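Local structure of nitrogenase iron-molybdenum cofactor biosynthesis protein NifB (7JMA) at residues 114-119 / 136-141; 188-193 / 217-222; 84-89 / 100-105; 30-35 / 69-74; 125-130 / 182-187. The protein probably carries out radical SAM-dependent carbide insertion as it couples two [4Fe-4S] clusters into the [8Fe-9S-C] precursor of the nitrogenase iron-molybdenum cofactor. All coordinates share one frame; numbering follows the deposited sequence.

Contact 1: residues 114-119 / 136-141; sequences KCMSTN and NTVTVT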
# COMPACT_ATOMS: atom_id res chain seq x y z
N LYS A 114 5.16 -7.77 -11.65
CA LYS A 114 5.84 -7.32 -10.45
C LYS A 114 4.96 -6.34 -9.70
O LYS A 114 4.40 -5.42 -10.31
CB LYS A 114 7.19 -6.70 -10.80
CG LYS A 114 8.22 -7.74 -11.26
CD LYS A 114 9.29 -7.13 -12.14
CE LYS A 114 9.99 -8.19 -12.99
NZ LYS A 114 9.03 -9.07 -13.71
N CYS A 115 4.80 -6.54 -8.39
CA CYS A 115 3.92 -5.67 -7.63
C CYS A 115 4.54 -5.35 -6.28
O CYS A 115 5.48 -6.01 -5.83
CB CYS A 115 2.54 -6.28 -7.44
SG CYS A 115 2.54 -7.79 -6.50
N MET A 116 4.00 -4.33 -5.64
CA MET A 116 4.43 -4.03 -4.29
C MET A 116 3.32 -3.25 -3.59
O MET A 116 2.45 -2.66 -4.22
CB MET A 116 5.75 -3.25 -4.29
CG MET A 116 5.68 -1.86 -4.81
SD MET A 116 7.10 -0.92 -4.16
CE MET A 116 8.44 -1.71 -5.03
N SER A 117 3.37 -3.28 -2.26
CA SER A 117 2.45 -2.52 -1.45
C SER A 117 3.25 -1.52 -0.64
O SER A 117 4.40 -1.79 -0.28
CB SER A 117 1.61 -3.42 -0.51
OG SER A 117 0.96 -4.44 -1.25
N THR A 118 2.65 -0.36 -0.39
CA THR A 118 3.35 0.68 0.36
C THR A 118 2.31 1.59 1.02
O THR A 118 1.17 1.68 0.57
CB THR A 118 4.26 1.48 -0.58
OG1 THR A 118 4.87 2.54 0.15
CG2 THR A 118 3.44 2.11 -1.72
N ASN A 119 2.73 2.26 2.10
CA ASN A 119 1.90 3.36 2.59
C ASN A 119 1.99 4.60 1.69
O ASN A 119 1.22 5.55 1.89
CB ASN A 119 2.28 3.68 4.04
CG ASN A 119 3.74 4.02 4.21
OD1 ASN A 119 4.28 4.84 3.47
ND2 ASN A 119 4.39 3.44 5.25
N ASN A 136 4.62 -3.28 -12.11
CA ASN A 136 3.39 -3.16 -12.88
C ASN A 136 2.21 -2.67 -12.06
O ASN A 136 1.34 -1.98 -12.60
CB ASN A 136 3.01 -4.52 -13.48
CG ASN A 136 4.11 -5.11 -14.29
OD1 ASN A 136 4.68 -6.12 -13.91
ND2 ASN A 136 4.39 -4.49 -15.45
N THR A 137 2.16 -3.02 -10.78
CA THR A 137 1.04 -2.69 -9.92
C THR A 137 1.57 -2.30 -8.55
O THR A 137 2.49 -2.94 -8.04
CB THR A 137 0.09 -3.89 -9.78
OG1 THR A 137 -0.31 -4.33 -11.09
CG2 THR A 137 -1.15 -3.52 -8.95
N VAL A 138 1.00 -1.25 -7.96
CA VAL A 138 1.33 -0.85 -6.61
C VAL A 138 0.03 -0.70 -5.84
O VAL A 138 -0.93 -0.09 -6.34
CB VAL A 138 2.13 0.47 -6.57
CG1 VAL A 138 2.32 0.92 -5.10
CG2 VAL A 138 3.47 0.33 -7.27
N THR A 139 0.00 -1.26 -4.64
CA THR A 139 -1.12 -1.11 -3.72
C THR A 139 -0.72 -0.09 -2.67
O THR A 139 0.31 -0.26 -1.99
CB THR A 139 -1.48 -2.46 -3.09
OG1 THR A 139 -1.82 -3.38 -4.12
CG2 THR A 139 -2.66 -2.31 -2.14
N VAL A 140 -1.50 0.98 -2.55
CA VAL A 140 -1.23 2.08 -1.62
C VAL A 140 -2.31 2.05 -0.55
O VAL A 140 -3.50 1.97 -0.87
CB VAL A 140 -1.23 3.44 -2.35
CG1 VAL A 140 -0.87 4.56 -1.35
CG2 VAL A 140 -0.25 3.43 -3.53
N THR A 141 -1.92 2.10 0.73
CA THR A 141 -2.89 2.05 1.80
C THR A 141 -3.26 3.48 2.17
O THR A 141 -2.41 4.24 2.65
CB THR A 141 -2.34 1.27 2.99
OG1 THR A 141 -2.15 -0.09 2.58
CG2 THR A 141 -3.33 1.30 4.15
O HOH W 1 0.15 -4.68 -5.55
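The carboxamide of Asn136 meets Lys114 through its oxygen: OD1 takes the backbone N of Lys114 in the carbonyl plane, on a lone pair, at 2.8 Å and with an N-H...O angle of 169°. CG lies beside the residue's own backbone N (chi1 -55°), which turns the amide back along the neighbouring strand while Asn136 N gives a second bond of 2.8 Å to Lys114 O. A serine here, lacking the amide oxygen, would probably leave Lys114 N without its acceptor, with Lys114 O then the main tie at this end. The same Lys114 O also receives a weak bond from Thr137 N.

Beyond this clamp the two strands run parallel in regular register. Met116 N bonds to Thr137 O, Thr139 N to Met116 O, Thr118 N to Thr139 O and Thr141 N to Thr118 O. One surface of the pair is largely apolar. Met116 CG lies alongside Val138 CG2 at 4.0 Å, and Thr118 CG2 comes within 3.8 Å of Val138 CG1; Thr118 OG1 is turned to Gly120 and Asp91 instead.

On the other surface Cys115, Ser117, Thr137 and Thr139 line up, with Ser117 OG against Thr139 CB at 3.6 Å. A water sits 2.8 Å from Thr139 OG1 and donates weakly to Met116 O. Polar groups thus gather on the surface carrying Cys115, a ligand of a [4Fe-4S] cluster that this apo chain lacks, whereas the opposite surface offers the helices a hydrophobic bed.

Contact 2: residues 188-193 / 217-222; sequences GIIVKV and GASLMN
A water molecule ties Val191 to Gly217 and Ser219 where the two segments begin to converge. It accepts from Val191 N at 3.0 Å, donates to Gly217 O at 2.6 Å, and lies 2.7 Å from Ser219 OG. Just beyond it Ser219 N bonds directly to Val191 O. From here the strands run parallel, with Val193 N bonded to Leu220 O, and Asn222 N to Val193 O at 2.7 Å. Between these bonds Leu220 N is buried without a partner.

Above one side of the strands the contact is aliphatic. Val193 CG2, held beside its own backbone N, rests 3.8 Å from Ala218 CB; Val213 of helix 206-216 touches both residues. Met221 CG lies over Val193 O at 3.5 Å. On the other side the extended chain of Lys192 runs alongside Leu220, CD to CD2 at 4.1 Å, and its side chain lies about 7 Å from that of the cluster ligand Cys115.

Gly217, with positive phi, ends helix 206-216 in a Schellman motif, from which the chain leads through Ala218 and Ser219 to strand 220-225. Strand 190-197, that helix and strand 220-225 form the last beta-alpha-beta unit of a six-stranded parallel sheet, the open, partial beta/alpha barrel characteristic of radical SAM enzymes.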
# COMPACT_ATOMS: atom_id res chain seq x y z
N GLY A 188 1.86 4.64 -16.00
CA GLY A 188 1.29 3.40 -16.46
C GLY A 188 1.18 2.32 -15.40
O GLY A 188 0.65 1.25 -15.69
N ILE A 189 1.64 2.59 -14.18
CA ILE A 189 1.57 1.58 -13.13
C ILE A 189 0.15 1.54 -12.59
O ILE A 189 -0.44 2.59 -12.30
CB ILE A 189 2.57 1.91 -12.01
CG1 ILE A 189 3.99 1.76 -12.55
CG2 ILE A 189 2.25 1.07 -10.79
CD1 ILE A 189 5.08 2.37 -11.66
N ILE A 190 -0.41 0.34 -12.48
CA ILE A 190 -1.76 0.18 -11.96
C ILE A 190 -1.75 0.48 -10.47
O ILE A 190 -1.01 -0.15 -9.72
CB ILE A 190 -2.29 -1.23 -12.21
CG1 ILE A 190 -2.31 -1.55 -13.72
CG2 ILE A 190 -3.66 -1.43 -11.55
CD1 ILE A 190 -2.47 -3.03 -13.97
N VAL A 191 -2.59 1.43 -10.04
CA VAL A 191 -2.64 1.77 -8.61
C VAL A 191 -3.90 1.18 -8.02
O VAL A 191 -5.02 1.48 -8.47
CB VAL A 191 -2.58 3.29 -8.38
CG1 VAL A 191 -2.66 3.58 -6.85
CG2 VAL A 191 -1.33 3.86 -8.95
N LYS A 192 -3.72 0.34 -7.01
CA LYS A 192 -4.81 -0.18 -6.21
C LYS A 192 -4.74 0.49 -4.85
O LYS A 192 -3.65 0.66 -4.30
CB LYS A 192 -4.70 -1.70 -6.06
CG LYS A 192 -4.64 -2.42 -7.42
CD LYS A 192 -4.50 -3.92 -7.25
CE LYS A 192 -4.56 -4.64 -8.60
NZ LYS A 192 -4.09 -6.05 -8.52
N VAL A 193 -5.88 0.90 -4.31
CA VAL A 193 -5.90 1.56 -3.00
C VAL A 193 -6.56 0.63 -2.00
O VAL A 193 -7.67 0.15 -2.23
CB VAL A 193 -6.61 2.93 -3.07
CG1 VAL A 193 -6.89 3.48 -1.67
CG2 VAL A 193 -5.73 3.92 -3.85
N GLY A 217 -5.93 9.06 -10.04
CA GLY A 217 -5.56 8.05 -11.01
C GLY A 217 -5.62 6.60 -10.53
O GLY A 217 -5.21 5.70 -11.28
N ALA A 218 -6.15 6.35 -9.33
CA ALA A 218 -6.29 4.97 -8.87
C ALA A 218 -7.26 4.20 -9.76
O ALA A 218 -8.21 4.77 -10.32
CB ALA A 218 -6.77 4.92 -7.41
N SER A 219 -7.03 2.89 -9.87
CA SER A 219 -7.85 2.00 -10.69
C SER A 219 -8.85 1.16 -9.91
O SER A 219 -9.86 0.75 -10.49
CB SER A 219 -6.97 1.04 -11.51
OG SER A 219 -6.23 1.75 -12.50
N LEU A 220 -8.59 0.91 -8.63
CA LEU A 220 -9.36 -0.07 -7.88
C LEU A 220 -9.21 0.28 -6.42
O LEU A 220 -8.18 0.80 -6.00
CB LEU A 220 -8.85 -1.48 -8.18
CG LEU A 220 -9.45 -2.67 -7.45
CD1 LEU A 220 -10.87 -2.88 -7.94
CD2 LEU A 220 -8.60 -3.90 -7.71
N MET A 221 -10.26 0.02 -5.65
CA MET A 221 -10.20 0.16 -4.21
C MET A 221 -10.52 -1.17 -3.56
O MET A 221 -11.40 -1.90 -4.02
CB MET A 221 -11.17 1.22 -3.71
CG MET A 221 -10.72 1.83 -2.42
SD MET A 221 -11.33 3.50 -2.27
CE MET A 221 -12.02 3.37 -0.62
N ASN A 222 -9.82 -1.48 -2.48
CA ASN A 222 -10.05 -2.69 -1.71
C ASN A 222 -10.37 -2.23 -0.30
O ASN A 222 -9.50 -1.67 0.38
CB ASN A 222 -8.82 -3.60 -1.74
CG ASN A 222 -9.07 -4.94 -1.09
OD1 ASN A 222 -10.21 -5.34 -0.84
ND2 ASN A 222 -7.99 -5.66 -0.80
O HOH W 2 -4.20 3.35 -11.76

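Contact 3: residues 84-89 / 100-105; sequences IGVAGP and EFFKKA
Ile84 and Val86 reach up to the helix while Phe101 and Phe102 reach down, and the first torsions of the two aromatic residues set the match. Adjacent in the helix, they take different settings: CG of Phe101 is anti to its N (chi1 171°), whereas CG of Phe102 is anti to its carbonyl carbon (chi1 -79°). Both rings are thereby brought to bear on the same valine. Ile84 meets the helix farther along, its CD1 at 3.8 Å from Ala105 CB.

Val86 CG2 is the methyl that both rings share. It lies 3.7 Å from Phe102 CE2 and equally close to Phe102 CZ, and 4.0 Å from Phe101 CD2. Phe101 CD2 in turn stands 4.0 Å above the plane of the Phe102 ring, over its centre, while Ile84 O lies at the edge of that ring, 4.2 Å from CE1. Ile84 CD1 also approaches Phe101 CZ, more distantly.

Strand 84-86 and helix 100-105 run almost antiparallel, their axes 10.3 Å apart, as expected for a strand and the helix that follows it in a beta-alpha-beta unit. Phe102 goes on to touch Lys114 and Met116 of the next strand, and Phe101 turns to Ile34 and to Ala68 and Ile69 of helix 65-76. All the side chains that meet here are hydrophobic and buried, so helix and strand are held by fit and by exclusion of water, without directional bonds between them.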
# COMPACT_ATOMS: atom_id res chain seq x y z
N ILE A 84 5.35 -11.69 -8.78
CA ILE A 84 6.23 -11.57 -7.62
C ILE A 84 6.02 -10.20 -6.98
O ILE A 84 5.91 -9.19 -7.67
CB ILE A 84 7.72 -11.77 -7.99
CG1 ILE A 84 8.17 -10.79 -9.07
CG2 ILE A 84 7.95 -13.20 -8.46
CD1 ILE A 84 9.53 -11.13 -9.66
N GLY A 85 5.97 -10.17 -5.65
CA GLY A 85 5.66 -8.94 -4.96
C GLY A 85 6.50 -8.78 -3.71
O GLY A 85 7.02 -9.75 -3.15
N VAL A 86 6.63 -7.53 -3.30
CA VAL A 86 7.23 -7.18 -2.01
C VAL A 86 6.18 -6.40 -1.25
O VAL A 86 5.69 -5.38 -1.73
CB VAL A 86 8.50 -6.33 -2.17
CG1 VAL A 86 8.96 -5.81 -0.78
CG2 VAL A 86 9.60 -7.12 -2.87
N ALA A 87 5.83 -6.87 -0.05
CA ALA A 87 4.79 -6.20 0.72
C ALA A 87 5.16 -5.96 2.17
O ALA A 87 4.41 -5.27 2.87
CB ALA A 87 3.49 -7.01 0.67
N GLY A 88 6.27 -6.47 2.64
CA GLY A 88 6.53 -6.39 4.05
C GLY A 88 7.87 -6.97 4.40
O GLY A 88 8.69 -7.28 3.53
N PRO A 89 8.10 -7.16 5.69
CA PRO A 89 7.18 -6.94 6.81
C PRO A 89 6.92 -5.48 7.17
O PRO A 89 5.93 -5.19 7.85
CB PRO A 89 7.88 -7.63 7.98
CG PRO A 89 8.97 -8.46 7.39
CD PRO A 89 9.36 -7.81 6.12
N GLU A 100 17.03 -3.50 -4.89
CA GLU A 100 18.02 -4.47 -5.36
C GLU A 100 17.34 -5.72 -5.89
O GLU A 100 17.74 -6.27 -6.93
CB GLU A 100 18.99 -4.83 -4.23
N PHE A 101 16.28 -6.17 -5.20
CA PHE A 101 15.56 -7.37 -5.63
C PHE A 101 14.87 -7.15 -6.97
O PHE A 101 14.96 -7.99 -7.87
CB PHE A 101 14.53 -7.76 -4.56
CG PHE A 101 13.59 -8.85 -5.00
CD1 PHE A 101 14.00 -10.18 -5.02
CD2 PHE A 101 12.30 -8.54 -5.42
CE1 PHE A 101 13.14 -11.19 -5.44
CE2 PHE A 101 11.43 -9.54 -5.83
CZ PHE A 101 11.85 -10.87 -5.85
N PHE A 102 14.16 -6.03 -7.13
CA PHE A 102 13.48 -5.83 -8.41
C PHE A 102 14.46 -5.58 -9.54
O PHE A 102 14.16 -5.90 -10.70
CB PHE A 102 12.45 -4.70 -8.30
CG PHE A 102 11.18 -5.13 -7.63
CD1 PHE A 102 10.43 -6.17 -8.14
CD2 PHE A 102 10.75 -4.51 -6.47
CE1 PHE A 102 9.26 -6.59 -7.52
CE2 PHE A 102 9.59 -4.91 -5.84
CZ PHE A 102 8.84 -5.96 -6.35
N LYS A 103 15.65 -5.04 -9.24
CA LYS A 103 16.67 -4.92 -10.28
C LYS A 103 17.05 -6.30 -10.81
O LYS A 103 17.10 -6.52 -12.02
CB LYS A 103 17.91 -4.20 -9.73
CG LYS A 103 17.80 -2.69 -9.68
CD LYS A 103 19.02 -2.06 -9.02
CE LYS A 103 19.04 -0.55 -9.22
NZ LYS A 103 19.16 0.17 -7.92
N LYS A 104 17.30 -7.25 -9.90
CA LYS A 104 17.69 -8.60 -10.31
C LYS A 104 16.53 -9.34 -10.96
O LYS A 104 16.73 -10.10 -11.92
CB LYS A 104 18.21 -9.38 -9.11
CG LYS A 104 19.35 -8.70 -8.37
CD LYS A 104 19.65 -9.43 -7.06
CE LYS A 104 20.55 -8.60 -6.16
NZ LYS A 104 21.89 -8.39 -6.77
N ALA A 105 15.31 -9.15 -10.44
CA ALA A 105 14.15 -9.84 -10.99
C ALA A 105 13.87 -9.38 -12.42
O ALA A 105 13.35 -10.15 -13.23
CB ALA A 105 12.93 -9.61 -10.11

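Contact 4: residues 30-35 / 69-74; sequences VHVPIA and IKHVEK
His71 leaves the helix with its CB directed toward the strand that carries Val30 and Val32. CG is anti to the backbone N (chi1 176°), which extends the imidazole across to those two valines. CD2 then lies 4.0 Å from Val30 CG1, and NE2 at the end of the ring is equally near that methyl. The same CD2 comes to 4.3 Å from Val32 CG1, so that one carbon of the ring reaches both valines; Met63 is a further neighbour of the side chain.

One residue on, Val72 adds the purely aliphatic half. Its CG2 meets Val32 CG1 at 4.1 Å, the two side chains crossing at about a right angle, and lies a little farther from Val30 CG1. Val75 of the same helix also touches Val30, and Val72 packs on Ile84 of the neighbouring strand.

Strand 29-31 is an outermost strand of the parallel sheet, and helix 65-76 covers it. The chain between them holds Cys38, Cys42 and Cys45, the CX3CX2C signature that binds the [4Fe-4S] cluster of radical SAM enzymes, so this contact belongs to the opening beta/alpha unit of their partial barrel.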
# COMPACT_ATOMS: atom_id res chain seq x y z
N VAL A 30 3.98 -14.93 -5.47
CA VAL A 30 5.03 -15.07 -4.45
C VAL A 30 5.35 -13.70 -3.89
O VAL A 30 5.72 -12.79 -4.64
CB VAL A 30 6.30 -15.71 -5.03
CG1 VAL A 30 7.24 -16.12 -3.91
CG2 VAL A 30 5.94 -16.91 -5.88
N HIS A 31 5.27 -13.56 -2.57
CA HIS A 31 5.74 -12.36 -1.88
C HIS A 31 6.98 -12.72 -1.08
O HIS A 31 6.99 -13.73 -0.38
CB HIS A 31 4.65 -11.78 -0.97
CG HIS A 31 3.55 -11.09 -1.72
ND1 HIS A 31 2.49 -11.76 -2.29
CD2 HIS A 31 3.36 -9.78 -2.00
CE1 HIS A 31 1.69 -10.90 -2.89
NE2 HIS A 31 2.19 -9.69 -2.72
N VAL A 32 8.02 -11.91 -1.20
CA VAL A 32 9.29 -12.15 -0.52
C VAL A 32 9.43 -11.16 0.63
O VAL A 32 9.19 -9.96 0.42
CB VAL A 32 10.49 -12.05 -1.48
CG1 VAL A 32 10.43 -13.20 -2.49
CG2 VAL A 32 10.51 -10.72 -2.19
N PRO A 33 9.83 -11.61 1.85
CA PRO A 33 9.95 -10.70 2.99
C PRO A 33 11.33 -10.06 3.09
O PRO A 33 12.20 -10.55 3.81
CB PRO A 33 9.69 -11.61 4.20
CG PRO A 33 10.25 -12.94 3.77
CD PRO A 33 10.05 -13.02 2.24
N ILE A 34 11.54 -8.96 2.38
CA ILE A 34 12.85 -8.35 2.28
C ILE A 34 12.85 -6.90 2.74
O ILE A 34 13.85 -6.20 2.57
CB ILE A 34 13.39 -8.43 0.84
CG1 ILE A 34 12.44 -7.68 -0.08
CG2 ILE A 34 13.55 -9.89 0.41
CD1 ILE A 34 12.92 -7.59 -1.49
N ALA A 35 11.73 -6.42 3.29
CA ALA A 35 11.56 -4.99 3.57
C ALA A 35 11.20 -4.80 5.04
O ALA A 35 10.04 -4.53 5.37
CB ALA A 35 10.52 -4.37 2.63
N ILE A 69 15.59 -13.97 -4.68
CA ILE A 69 15.67 -14.44 -6.07
C ILE A 69 15.73 -15.96 -6.12
O ILE A 69 15.00 -16.60 -6.89
CB ILE A 69 16.89 -13.81 -6.77
CG1 ILE A 69 16.73 -12.30 -6.90
CG2 ILE A 69 17.12 -14.48 -8.14
CD1 ILE A 69 15.66 -11.87 -7.89
N LYS A 70 16.61 -16.56 -5.32
CA LYS A 70 16.74 -18.02 -5.32
C LYS A 70 15.44 -18.68 -4.87
O LYS A 70 15.05 -19.73 -5.40
CB LYS A 70 17.90 -18.44 -4.41
N HIS A 71 14.76 -18.07 -3.89
CA HIS A 71 13.46 -18.57 -3.47
C HIS A 71 12.46 -18.57 -4.62
O HIS A 71 11.76 -19.57 -4.85
CB HIS A 71 12.95 -17.73 -2.29
CG HIS A 71 11.57 -18.10 -1.82
ND1 HIS A 71 11.31 -19.27 -1.14
CD2 HIS A 71 10.39 -17.45 -1.93
CE1 HIS A 71 10.02 -19.33 -0.86
NE2 HIS A 71 9.44 -18.24 -1.32
N VAL A 72 12.37 -17.46 -5.36
CA VAL A 72 11.42 -17.39 -6.46
C VAL A 72 11.73 -18.45 -7.51
O VAL A 72 10.82 -19.13 -8.02
CB VAL A 72 11.40 -15.98 -7.09
CG1 VAL A 72 10.57 -15.99 -8.36
CG2 VAL A 72 10.84 -14.97 -6.11
N GLU A 73 13.01 -18.62 -7.85
CA GLU A 73 13.38 -19.60 -8.88
C GLU A 73 13.08 -21.02 -8.42
O GLU A 73 12.68 -21.87 -9.22
CB GLU A 73 14.86 -19.46 -9.24
N LYS A 74 13.27 -21.31 -7.13
CA LYS A 74 12.92 -22.64 -6.64
C LYS A 74 11.41 -22.83 -6.64
O LYS A 74 10.91 -23.89 -7.04
CB LYS A 74 13.51 -22.87 -5.25

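Contact 5: residues 125-130 / 182-187; sequences DRADEL and EKLAER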
# COMPACT_ATOMS: atom_id res chain seq x y z
N ASP A 125 9.30 10.37 -4.13
CA ASP A 125 10.73 10.25 -4.34
C ASP A 125 11.13 8.99 -5.11
O ASP A 125 12.21 8.96 -5.69
CB ASP A 125 11.45 10.28 -3.00
CG ASP A 125 11.04 11.47 -2.15
OD1 ASP A 125 11.25 12.62 -2.59
OD2 ASP A 125 10.49 11.26 -1.04
N ARG A 126 10.29 7.95 -5.12
CA ARG A 126 10.67 6.68 -5.73
C ARG A 126 9.85 6.30 -6.95
O ARG A 126 10.17 5.29 -7.59
CB ARG A 126 10.58 5.54 -4.71
CG ARG A 126 11.47 5.73 -3.52
CD ARG A 126 12.94 5.65 -3.93
NE ARG A 126 13.78 5.29 -2.79
CZ ARG A 126 14.94 4.64 -2.88
NH1 ARG A 126 15.41 4.27 -4.07
NH2 ARG A 126 15.63 4.36 -1.78
N ALA A 127 8.83 7.08 -7.30
CA ALA A 127 7.92 6.66 -8.37
C ALA A 127 8.67 6.45 -9.68
O ALA A 127 8.44 5.45 -10.37
CB ALA A 127 6.80 7.68 -8.54
N ASP A 128 9.59 7.35 -10.03
CA ASP A 128 10.36 7.18 -11.26
C ASP A 128 11.14 5.87 -11.25
O ASP A 128 11.17 5.14 -12.25
CB ASP A 128 11.32 8.35 -11.44
CG ASP A 128 10.64 9.60 -11.92
OD1 ASP A 128 10.91 10.68 -11.35
OD2 ASP A 128 9.83 9.50 -12.87
N GLU A 129 11.78 5.56 -10.13
CA GLU A 129 12.59 4.35 -10.05
C GLU A 129 11.73 3.10 -10.19
O GLU A 129 12.12 2.13 -10.86
CB GLU A 129 13.34 4.34 -8.72
CG GLU A 129 14.31 3.21 -8.57
CD GLU A 129 15.18 3.37 -7.34
OE1 GLU A 129 16.13 2.58 -7.17
OE2 GLU A 129 14.91 4.30 -6.54
N LEU A 130 10.56 3.09 -9.54
CA LEU A 130 9.64 1.96 -9.64
C LEU A 130 9.31 1.66 -11.09
O LEU A 130 9.34 0.50 -11.51
CB LEU A 130 8.36 2.26 -8.87
CG LEU A 130 8.56 2.32 -7.36
CD1 LEU A 130 7.21 2.44 -6.69
CD2 LEU A 130 9.31 1.08 -6.94
N GLU A 182 -0.70 9.76 -8.18
CA GLU A 182 -0.75 10.34 -9.52
C GLU A 182 0.56 10.13 -10.26
O GLU A 182 0.56 9.93 -11.48
CB GLU A 182 -1.13 11.82 -9.49
CG GLU A 182 -0.75 12.64 -8.32
CD GLU A 182 -1.42 14.01 -8.35
OE1 GLU A 182 -2.02 14.41 -7.33
OE2 GLU A 182 -1.36 14.68 -9.41
N LYS A 183 1.69 10.13 -9.55
CA LYS A 183 2.97 9.89 -10.22
C LYS A 183 3.07 8.47 -10.74
O LYS A 183 3.64 8.24 -11.82
CB LYS A 183 4.12 10.17 -9.25
CG LYS A 183 4.38 11.67 -9.07
CD LYS A 183 5.61 11.94 -8.21
CE LYS A 183 6.89 11.85 -9.03
NZ LYS A 183 7.89 12.86 -8.60
N LEU A 184 2.58 7.49 -9.98
CA LEU A 184 2.53 6.12 -10.49
C LEU A 184 1.59 6.02 -11.68
O LEU A 184 1.95 5.45 -12.72
CB LEU A 184 2.04 5.16 -9.41
CG LEU A 184 2.99 4.97 -8.23
CD1 LEU A 184 2.31 4.03 -7.26
CD2 LEU A 184 4.33 4.43 -8.69
N ALA A 185 0.37 6.52 -11.52
CA ALA A 185 -0.64 6.35 -12.55
C ALA A 185 -0.20 6.94 -13.88
O ALA A 185 -0.50 6.38 -14.95
CB ALA A 185 -1.96 6.97 -12.10
N GLU A 186 0.47 8.10 -13.86
CA GLU A 186 0.86 8.74 -15.11
C GLU A 186 1.98 7.98 -15.82
O GLU A 186 2.19 8.16 -17.02
CB GLU A 186 1.25 10.19 -14.87
CG GLU A 186 2.54 10.40 -14.13
CD GLU A 186 2.70 11.84 -13.64
OE1 GLU A 186 3.79 12.18 -13.13
OE2 GLU A 186 1.73 12.63 -13.78
N ARG A 187 2.67 7.10 -15.09
CA ARG A 187 3.70 6.24 -15.65
C ARG A 187 3.17 4.87 -16.06
O ARG A 187 3.96 4.02 -16.48
CB ARG A 187 4.85 6.08 -14.64
CG ARG A 187 5.72 7.32 -14.55
CD ARG A 187 6.41 7.47 -13.21
NE ARG A 187 7.24 8.68 -13.19
CZ ARG A 187 6.79 9.89 -12.90
NH1 ARG A 187 5.51 10.08 -12.58
NH2 ARG A 187 7.62 10.93 -12.92
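Ala127 packs closely against Lys183 and Leu184 on the buried side of this helix pair, while a salt bridge between Asp128 and Arg187 spans the outer, solvent side. In the tight part Ala127 CB is 3.7 Å from Lys183 CB, and the small side chain lets the backbones come near, with 5.8 Å between Ala127 CA and Leu184 CA. Leu184 CD2 touches both Ala127 CB and, at 4.0 Å, Leu130 CD1. Lys183, its chain bent near the end, reaches across to the partner helix, where NZ bonds to Pro124 O.

On the outer side Arg187 grips one carboxylate oxygen side-on: NE lies 2.7 Å and NH2 2.6 Å from Asp128 OD2. Both donors come from the same face of the carboxylate, whose plane is turned 61° from that of the guanidinium, and both bonds are bent. The far nitrogen, NH1, donates to Lys183 O at 2.7 Å, with this oxygen in the guanidinium plane, and to Glu186 OE1 at 2.8 Å on its anti lone pair. Asp128 of one helix, and Glu186 and the Lys183 carbonyl at the end of the other, thus fix the rotation of the guanidinium. A leucine in its place would probably leave Asp128 and Glu186 without their shared positive mate and the Lys183 carbonyl without this donor.

The helical segments 125-130 and 182-186 run nearly parallel, 19° apart, with a closest axis approach of 9.1 Å. Beneath them lies the sheet: Leu130 reaches Met116 of strand 113-118, and Leu184 reaches Val138 and Val191 of the next two strands.

Contacts 1 and 2 are strand pairings of one parallel sheet, joined where strand 137-141 bonds to strand 190-197; contact 1 lies near the centre of the chain, contact 2 at one edge of the sheet, where 220-225 is an outermost strand. Contacts 3 and 4 lay helices on the first two strands, 83-86 and 29-31, which are neighbours in that sheet. Contact 5 instead joins two covering helices, and its leucines rest on the strands of contacts 1 and 2. Chemistry follows place: backbone bonds dominate the sheet, buried hydrophobic side chains the strand-helix layer with His71 at its partly exposed margin, and a salt-bridge network appears only on the outer side of contact 5.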